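Putative molybdenum cofactor biosynthesis protein (Corynebacterium diphtheriae, PDB 2G2C) probably takes part in molybdenum cofactor biosynthesis, with a fold of the kind that binds molybdopterin. Local coordinates at residues A[4-16]-A[65-78]. Sequence-based numbering, arbitrary orientation.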
HETATM    1  N   MSE A   4       9.125  18.185  -2.492  1.00 34.19           N
HETATM    2  CA  MSE A   4       8.496  17.029  -3.209  1.00 34.54           C
HETATM    3  C   MSE A   4       7.313  16.505  -2.395  1.00 33.29           C
HETATM    4  O   MSE A   4       7.517  15.815  -1.411  1.00 33.67           O
HETATM    5  CB  MSE A   4       9.535  15.911  -3.496  1.00 35.57           C
HETATM    6  CG  MSE A   4       8.943  14.476  -3.538  1.00 39.47           C
HETATM    7 SE   MSE A   4       9.865  13.065  -4.570  0.50 45.18          SE
HETATM    8  CE  MSE A   4      11.409  12.599  -3.406  1.00 43.62           C
ATOM      9  N   HIS A   5       6.092  16.875  -2.787  1.00 31.76           N
ATOM     10  CA  HIS A   5       4.874  16.374  -2.152  1.00 30.19           C
ATOM     11  C   HIS A   5       4.434  15.122  -2.884  1.00 27.30           C
ATOM     12  O   HIS A   5       4.198  15.158  -4.113  1.00 27.87           O
ATOM     13  CB  HIS A   5       3.729  17.372  -2.286  1.00 31.83           C
ATOM     14  CG  HIS A   5       3.593  18.310  -1.132  1.00 36.09           C
ATOM     15  ND1 HIS A   5       2.419  18.438  -0.419  1.00 40.69           N
ATOM     16  CD2 HIS A   5       4.468  19.187  -0.586  1.00 39.02           C
ATOM     17  CE1 HIS A   5       2.578  19.353   0.521  1.00 40.16           C
ATOM     18  NE2 HIS A   5       3.814  19.823   0.442  1.00 44.68           N
ATOM     19  N   ILE A   6       4.309  14.025  -2.149  1.00 22.35           N
ATOM     20  CA  ILE A   6       3.877  12.778  -2.755  1.00 19.36           C
ATOM     21  C   ILE A   6       2.404  12.585  -2.412  1.00 16.50           C
ATOM     22  O   ILE A   6       2.054  12.347  -1.247  1.00 16.05           O
ATOM     23  CB  ILE A   6       4.721  11.580  -2.231  1.00 19.50           C
ATOM     24  CG1 ILE A   6       6.224  11.786  -2.519  1.00 20.67           C
ATOM     25  CG2 ILE A   6       4.186  10.253  -2.802  1.00 20.45           C
ATOM     26  CD1 ILE A   6       7.154  10.720  -1.867  1.00 24.17           C
ATOM     27  N   LYS A   7       1.540  12.724  -3.412  1.00 15.10           N
ATOM     28  CA  LYS A   7       0.115  12.504  -3.193  0.50 14.91           C
ATOM     29  C   LYS A   7      -0.101  11.040  -2.851  1.00 14.12           C
ATOM     30  O   LYS A   7       0.276  10.140  -3.618  1.00 13.36           O
ATOM     31  CB  LYS A   7      -0.724  12.924  -4.406  0.50 15.13           C
ATOM     32  CG  LYS A   7      -1.045  14.414  -4.470  0.50 17.64           C
ATOM     33  CD  LYS A   7       0.171  15.226  -4.840  0.50 22.30           C
ATOM     34  CE  LYS A   7      -0.163  16.709  -4.880  0.50 20.42           C
ATOM     35  NZ  LYS A   7       1.005  17.502  -4.423  0.50 29.16           N
ATOM     36  N   SER A   8      -0.709  10.816  -1.692  1.00 13.34           N
ATOM     37  CA  SER A   8      -0.773   9.478  -1.106  1.00 12.69           C
ATOM     38  C   SER A   8      -2.168   9.039  -0.756  1.00 12.36           C
ATOM     39  O   SER A   8      -3.023   9.864  -0.412  1.00 12.89           O
ATOM     40  CB  SER A   8       0.120   9.348   0.138  1.00 13.96           C
ATOM     41  OG  SER A   8       1.451   9.761  -0.145  1.00 15.12           O
ATOM     42  N   ALA A   9      -2.382   7.729  -0.793  1.00 11.20           N
ATOM     43  CA  ALA A   9      -3.668   7.151  -0.377  1.00 11.35           C
ATOM     44  C   ALA A   9      -3.444   5.963   0.507  1.00 11.90           C
ATOM     45  O   ALA A   9      -2.529   5.129   0.265  1.00 12.51           O
ATOM     46  CB  ALA A   9      -4.538   6.742  -1.592  1.00 11.89           C
ATOM     47  N   ILE A  10      -4.299   5.856   1.511  1.00 11.06           N
ATOM     48  CA  ILE A  10      -4.303   4.666   2.374  1.00 11.35           C
ATOM     49  C   ILE A  10      -5.586   3.870   2.153  1.00 12.21           C
ATOM     50  O   ILE A  10      -6.694   4.468   2.086  1.00 12.09           O
ATOM     51  CB  ILE A  10      -4.175   5.062   3.870  1.00 11.33           C
ATOM     52  CG1 ILE A  10      -2.792   5.722   4.108  1.00 10.58           C
ATOM     53  CG2 ILE A  10      -4.536   3.859   4.803  1.00 11.61           C
ATOM     54  CD1 ILE A  10      -2.643   6.415   5.455  1.00 11.82           C
ATOM     55  N   ILE A  11      -5.432   2.550   2.040  1.00 10.41           N
ATOM     56  CA  ILE A  11      -6.599   1.655   1.879  1.00 10.84           C
ATOM     57  C   ILE A  11      -6.500   0.548   2.907  1.00 11.01           C
ATOM     58  O   ILE A  11      -5.604  -0.303   2.830  1.00 11.50           O
ATOM     59  CB  ILE A  11      -6.641   1.038   0.457  1.00 10.31           C
ATOM     60  CG1 ILE A  11      -6.745   2.178  -0.571  1.00 12.51           C
ATOM     61  CG2 ILE A  11      -7.777   0.037   0.356  1.00 11.75           C
ATOM     62  CD1 ILE A  11      -6.436   1.751  -2.044  1.00 12.15           C
ATOM     63  N   VAL A  12      -7.361   0.611   3.922  1.00 11.72           N
ATOM     64  CA  VAL A  12      -7.341  -0.428   4.935  1.00 11.44           C
ATOM     65  C   VAL A  12      -8.384  -1.490   4.553  1.00 11.82           C
ATOM     66  O   VAL A  12      -9.538  -1.179   4.328  1.00 12.77           O
ATOM     67  CB  VAL A  12      -7.615   0.168   6.342  1.00 11.83           C
ATOM     68  CG1 VAL A  12      -7.831  -0.930   7.348  1.00 12.11           C
ATOM     69  CG2 VAL A  12      -6.463   1.088   6.746  1.00 13.67           C
ATOM     70  N   VAL A  13      -7.941  -2.736   4.459  1.00 11.90           N
ATOM     71  CA  VAL A  13      -8.764  -3.804   3.919  1.00 12.36           C
ATOM     72  C   VAL A  13      -9.122  -4.740   5.089  1.00 13.24           C
ATOM     73  O   VAL A  13      -8.245  -5.453   5.625  1.00 13.49           O
ATOM     74  CB  VAL A  13      -7.994  -4.578   2.798  1.00 12.32           C
ATOM     75  CG1 VAL A  13      -8.850  -5.695   2.188  1.00 14.34           C
ATOM     76  CG2 VAL A  13      -7.450  -3.602   1.702  1.00 12.94           C
ATOM     77  N   SER A  14     -10.393  -4.704   5.498  1.00 13.72           N
ATOM     78  CA  SER A  14     -10.812  -5.447   6.697  1.00 14.60           C
ATOM     79  C   SER A  14     -12.303  -5.444   6.847  1.00 15.01           C
ATOM     80  O   SER A  14     -12.895  -4.382   6.904  1.00 15.42           O
ATOM     81  CB  SER A  14     -10.249  -4.759   7.949  1.00 15.90           C
ATOM     82  OG  SER A  14     -10.822  -5.306   9.159  1.00 16.83           O
ATOM     83  N   ASP A  15     -12.887  -6.626   6.912  1.00 15.37           N
ATOM     84  CA  ASP A  15     -14.325  -6.738   7.140  1.00 16.07           C
ATOM     85  C   ASP A  15     -14.714  -6.101   8.476  1.00 17.90           C
ATOM     86  O   ASP A  15     -15.633  -5.280   8.510  1.00 17.78           O
ATOM     87  CB  ASP A  15     -14.747  -8.196   7.062  1.00 16.74           C
ATOM     88  CG  ASP A  15     -14.722  -8.719   5.630  1.00 18.30           C
ATOM     89  OD1 ASP A  15     -14.732  -7.879   4.724  1.00 19.97           O
ATOM     90  OD2 ASP A  15     -14.755  -9.953   5.427  1.00 23.67           O
ATOM     91  N   ARG A  16     -13.976  -6.420   9.536  1.00 19.71           N
ATOM     92  CA  ARG A  16     -14.340  -5.945  10.888  1.00 21.33           C
ATOM     93  C   ARG A  16     -14.159  -4.438  11.040  1.00 20.35           C
ATOM     94  O   ARG A  16     -15.004  -3.753  11.637  1.00 21.04           O
ATOM     95  CB  ARG A  16     -13.547  -6.688  11.954  1.00 23.01           C
ATOM     96  CG  ARG A  16     -13.811  -8.209  12.028  1.00 28.85           C
ATOM     97  CD  ARG A  16     -14.919  -8.560  13.004  1.00 41.14           C
ATOM     98  NE  ARG A  16     -14.724  -7.923  14.307  1.00 32.52           N
ATOM     99  CZ  ARG A  16     -15.490  -8.123  15.377  1.00 54.63           C
ATOM    100  NH1 ARG A  16     -16.530  -8.954  15.325  1.00 41.74           N
ATOM    101  NH2 ARG A  16     -15.209  -7.486  16.511  1.00 42.28           N
ATOM    102  N   ALA A  65      -8.170   5.780  -6.132  1.00 11.32           N
ATOM    103  CA  ALA A  65      -7.042   6.588  -5.678  1.00 11.76           C
ATOM    104  C   ALA A  65      -6.140   7.032  -6.839  1.00 11.73           C
ATOM    105  O   ALA A  65      -5.679   8.181  -6.878  1.00 12.58           O
ATOM    106  CB  ALA A  65      -6.238   5.837  -4.648  1.00 12.47           C
ATOM    107  N   LEU A  66      -5.873   6.127  -7.787  1.00 12.20           N
ATOM    108  CA  LEU A  66      -5.057   6.485  -8.954  1.00 11.69           C
ATOM    109  C   LEU A  66      -5.726   7.621  -9.756  1.00 12.13           C
ATOM    110  O   LEU A  66      -5.048   8.513 -10.208  1.00 14.71           O
ATOM    111  CB  LEU A  66      -4.830   5.275  -9.852  1.00 11.91           C
ATOM    112  CG  LEU A  66      -3.936   4.190  -9.225  1.00 10.49           C
ATOM    113  CD1 LEU A  66      -4.084   2.915 -10.067  1.00 13.01           C
ATOM    114  CD2 LEU A  66      -2.462   4.592  -9.169  1.00 12.91           C
ATOM    115  N   LYS A  67      -7.032   7.527  -9.964  1.00 13.89           N
ATOM    116  CA  LYS A  67      -7.784   8.561 -10.711  1.00 15.57           C
ATOM    117  C   LYS A  67      -7.669   9.915 -10.025  1.00 15.46           C
ATOM    118  O   LYS A  67      -7.621  10.983 -10.679  1.00 16.61           O
ATOM    119  CB  LYS A  67      -9.245   8.150 -10.817  1.00 17.13           C
ATOM    120  CG  LYS A  67      -9.513   7.144 -11.934  1.00 20.44           C
ATOM    121  CD  LYS A  67     -10.990   6.731 -12.032  1.00 25.22           C
ATOM    122  CE  LYS A  67     -11.936   7.898 -12.014  1.00 31.44           C
ATOM    123  NZ  LYS A  67     -13.338   7.381 -12.189  1.00 30.04           N
ATOM    124  N   GLN A  68      -7.641   9.876  -8.688  1.00 14.99           N
ATOM    125  CA  GLN A  68      -7.569  11.123  -7.907  1.00 16.28           C
ATOM    126  C   GLN A  68      -6.154  11.701  -7.892  1.00 15.75           C
ATOM    127  O   GLN A  68      -5.927  12.810  -7.371  1.00 17.51           O
ATOM    128  CB  GLN A  68      -8.110  10.890  -6.505  1.00 17.22           C
ATOM    129  CG  GLN A  68      -9.610  10.529  -6.578  1.00 21.68           C
ATOM    130  CD  GLN A  68     -10.349  10.499  -5.257  1.00 31.03           C
ATOM    131  OE1 GLN A  68      -9.772  10.704  -4.179  1.00 31.66           O
ATOM    132  NE2 GLN A  68     -11.662  10.234  -5.338  1.00 31.18           N
ATOM    133  N   GLY A  69      -5.213  10.981  -8.496  1.00 14.36           N
ATOM    134  CA  GLY A  69      -3.855  11.479  -8.633  1.00 14.84           C
ATOM    135  C   GLY A  69      -2.865  10.924  -7.614  1.00 13.61           C
ATOM    136  O   GLY A  69      -1.729  11.418  -7.525  1.00 14.72           O
ATOM    137  N   ALA A  70      -3.277   9.937  -6.804  1.00 12.19           N
ATOM    138  CA  ALA A  70      -2.288   9.379  -5.855  1.00 11.70           C
ATOM    139  C   ALA A  70      -1.123   8.714  -6.586  1.00 12.28           C
ATOM    140  O   ALA A  70      -1.313   7.956  -7.554  1.00 12.85           O
ATOM    141  CB  ALA A  70      -2.955   8.381  -4.946  1.00 11.64           C
ATOM    142  N   ARG A  71       0.075   9.057  -6.121  1.00 11.27           N
ATOM    143  CA  ARG A  71       1.284   8.414  -6.650  1.00 11.51           C
ATOM    144  C   ARG A  71       1.922   7.423  -5.663  1.00 12.00           C
ATOM    145  O   ARG A  71       2.856   6.733  -6.007  1.00 11.38           O
ATOM    146  CB  ARG A  71       2.298   9.431  -7.178  1.00 12.90           C
ATOM    147  CG  ARG A  71       1.736  10.195  -8.394  1.00 13.13           C
ATOM    148  CD  ARG A  71       2.850  10.950  -9.077  1.00 13.36           C
ATOM    149  NE  ARG A  71       3.885  10.070  -9.621  1.00 13.10           N
ATOM    150  CZ  ARG A  71       5.164  10.411  -9.788  1.00 13.39           C
ATOM    151  NH1 ARG A  71       5.587  11.666  -9.498  1.00 13.96           N
ATOM    152  NH2 ARG A  71       6.024   9.491 -10.254  1.00 14.56           N
ATOM    153  N   PHE A  72       1.383   7.371  -4.438  1.00 10.83           N
ATOM    154  CA  PHE A  72       1.834   6.391  -3.455  1.00 10.80           C
ATOM    155  C   PHE A  72       0.573   5.866  -2.817  1.00 11.67           C
ATOM    156  O   PHE A  72      -0.216   6.650  -2.283  1.00 11.53           O
ATOM    157  CB  PHE A  72       2.754   7.029  -2.403  1.00 10.98           C
ATOM    158  CG  PHE A  72       3.132   6.079  -1.306  1.00 12.97           C
ATOM    159  CD1 PHE A  72       3.750   4.875  -1.599  1.00 14.18           C
ATOM    160  CD2 PHE A  72       2.844   6.352   0.028  1.00 16.52           C
ATOM    161  CE1 PHE A  72       4.094   3.961  -0.584  1.00 13.92           C
ATOM    162  CE2 PHE A  72       3.184   5.422   1.044  1.00 18.47           C
ATOM    163  CZ  PHE A  72       3.815   4.257   0.737  1.00 14.53           C
ATOM    164  N   ILE A  73       0.343   4.562  -2.940  1.00 10.26           N
ATOM    165  CA  ILE A  73      -0.829   3.934  -2.374  1.00 10.72           C
ATOM    166  C   ILE A  73      -0.348   2.827  -1.492  1.00 11.31           C
ATOM    167  O   ILE A  73       0.419   1.965  -1.952  1.00 10.94           O
ATOM    168  CB  ILE A  73      -1.726   3.341  -3.500  1.00 10.62           C
ATOM    169  CG1 ILE A  73      -2.220   4.473  -4.413  1.00 11.75           C
ATOM    170  CG2 ILE A  73      -2.886   2.553  -2.881  1.00 11.72           C
ATOM    171  CD1 ILE A  73      -3.034   4.017  -5.648  1.00 12.31           C
ATOM    172  N   ILE A  74      -0.765   2.854  -0.225  1.00 10.62           N
ATOM    173  CA  ILE A  74      -0.384   1.764   0.688  1.00 10.52           C
ATOM    174  C   ILE A  74      -1.677   1.104   1.194  1.00 11.29           C
ATOM    175  O   ILE A  74      -2.591   1.795   1.629  1.00 10.96           O
ATOM    176  CB  ILE A  74       0.547   2.243   1.815  1.00 11.15           C
ATOM    177  CG1 ILE A  74       0.999   1.022   2.669  1.00 12.74           C
ATOM    178  CG2 ILE A  74      -0.111   3.319   2.642  1.00 13.26           C
ATOM    179  CD1 ILE A  74       2.364   1.207   3.355  1.00 14.97           C
ATOM    180  N   THR A  75      -1.742  -0.224   1.076  1.00 10.95           N
ATOM    181  CA  THR A  75      -2.882  -0.989   1.579  1.00 11.26           C
ATOM    182  C   THR A  75      -2.430  -1.698   2.864  1.00 11.76           C
ATOM    183  O   THR A  75      -1.233  -1.987   3.055  1.00 11.36           O
ATOM    184  CB  THR A  75      -3.374  -2.051   0.566  1.00 12.14           C
ATOM    185  OG1 THR A  75      -2.358  -3.047   0.330  1.00 12.43           O
ATOM    186  CG2 THR A  75      -3.728  -1.378  -0.784  1.00 11.92           C
ATOM    187  N   ALA A  76      -3.395  -2.008   3.725  1.00 10.67           N
ATOM    188  CA  ALA A  76      -3.092  -2.771   4.942  1.00 10.36           C
ATOM    189  C   ALA A  76      -4.143  -3.827   5.047  1.00 10.53           C
ATOM    190  O   ALA A  76      -5.315  -3.478   5.222  1.00 11.89           O
ATOM    191  CB  ALA A  76      -3.114  -1.824   6.183  1.00 10.43           C
ATOM    192  N   GLY A  77      -3.742  -5.103   4.968  1.00 11.22           N
ATOM    193  CA  GLY A  77      -4.681  -6.181   5.108  1.00 12.12           C
ATOM    194  C   GLY A  77      -5.025  -6.909   3.824  1.00 11.21           C
ATOM    195  O   GLY A  77      -4.747  -6.443   2.710  1.00 11.54           O
ATOM    196  N   GLY A  78      -5.652  -8.065   4.013  1.00 11.22           N
ATOM    197  CA  GLY A  78      -6.127  -8.874   2.881  1.00 11.55           C
ATOM    198  C   GLY A  78      -5.047  -9.630   2.130  1.00 11.51           C
ATOM    199  O   GLY A  78      -5.237 -10.007   0.974  1.00 11.21           O
TER
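At the edge of the Phe72 ring, in its plane, lies the hydroxyl of Ser8, with OG 3.7 Å from CD2. The ring stands on strand 72-76, which pairs in parallel with strand 5-13, both inner strands of the mixed sheet in this alpha/beta, MoCF_biosynth-type domain. With CG anti to the backbone N (chi1 175°), the ring swings away from strand 5-13 and reaches Met34 of helix 26-34. Phe72 CB meets Ile6 CG2 at 3.6 Å, and a serine suits the place beside it, being small and able to turn its OG back to Ile6 O, 2.9 Å off and above the carbonyl plane.

On the face of the sheet that carries Ser8 and Phe72, Ile10 and Ile74 lie side by side, and Leu27 and Leu30 of helix 26-34 pack on Ile10. The opposite face carries Ala9, Ile11, Ile73 and Thr75. Ala9 is small enough for helix 55-67 to come close, its CB 3.6 Å from Ala65 CB; Gly69, in a Schellman motif with positive phi, ends that helix before the chain enters strand 72-76. The side chains of Ile11 and Ile73 cross at a slant, with Ile11 CD1 3.7 Å from Ile73 CG2. Thr75 turns its methyl CG2 to Ile11 CB, while its OG1 is hydrogen-bonded to Asn138 ND2 on the neighbouring strand 135-139.

Backbone bonds alternate in direction from Phe72 to Val13, the last, from Val13 N to Ala76 O, being almost straight at 174°. Beyond it Gly77, with positive phi and no side chain, packs its backbone near Val13 O and lies close to a bound sodium ion. Where strand 72-76 begins, one carbonyl serves two donors: Lys7 O accepts Phe72 N in its own plane and Arg71 N, at 2.7 Å, from a tilt of 29°.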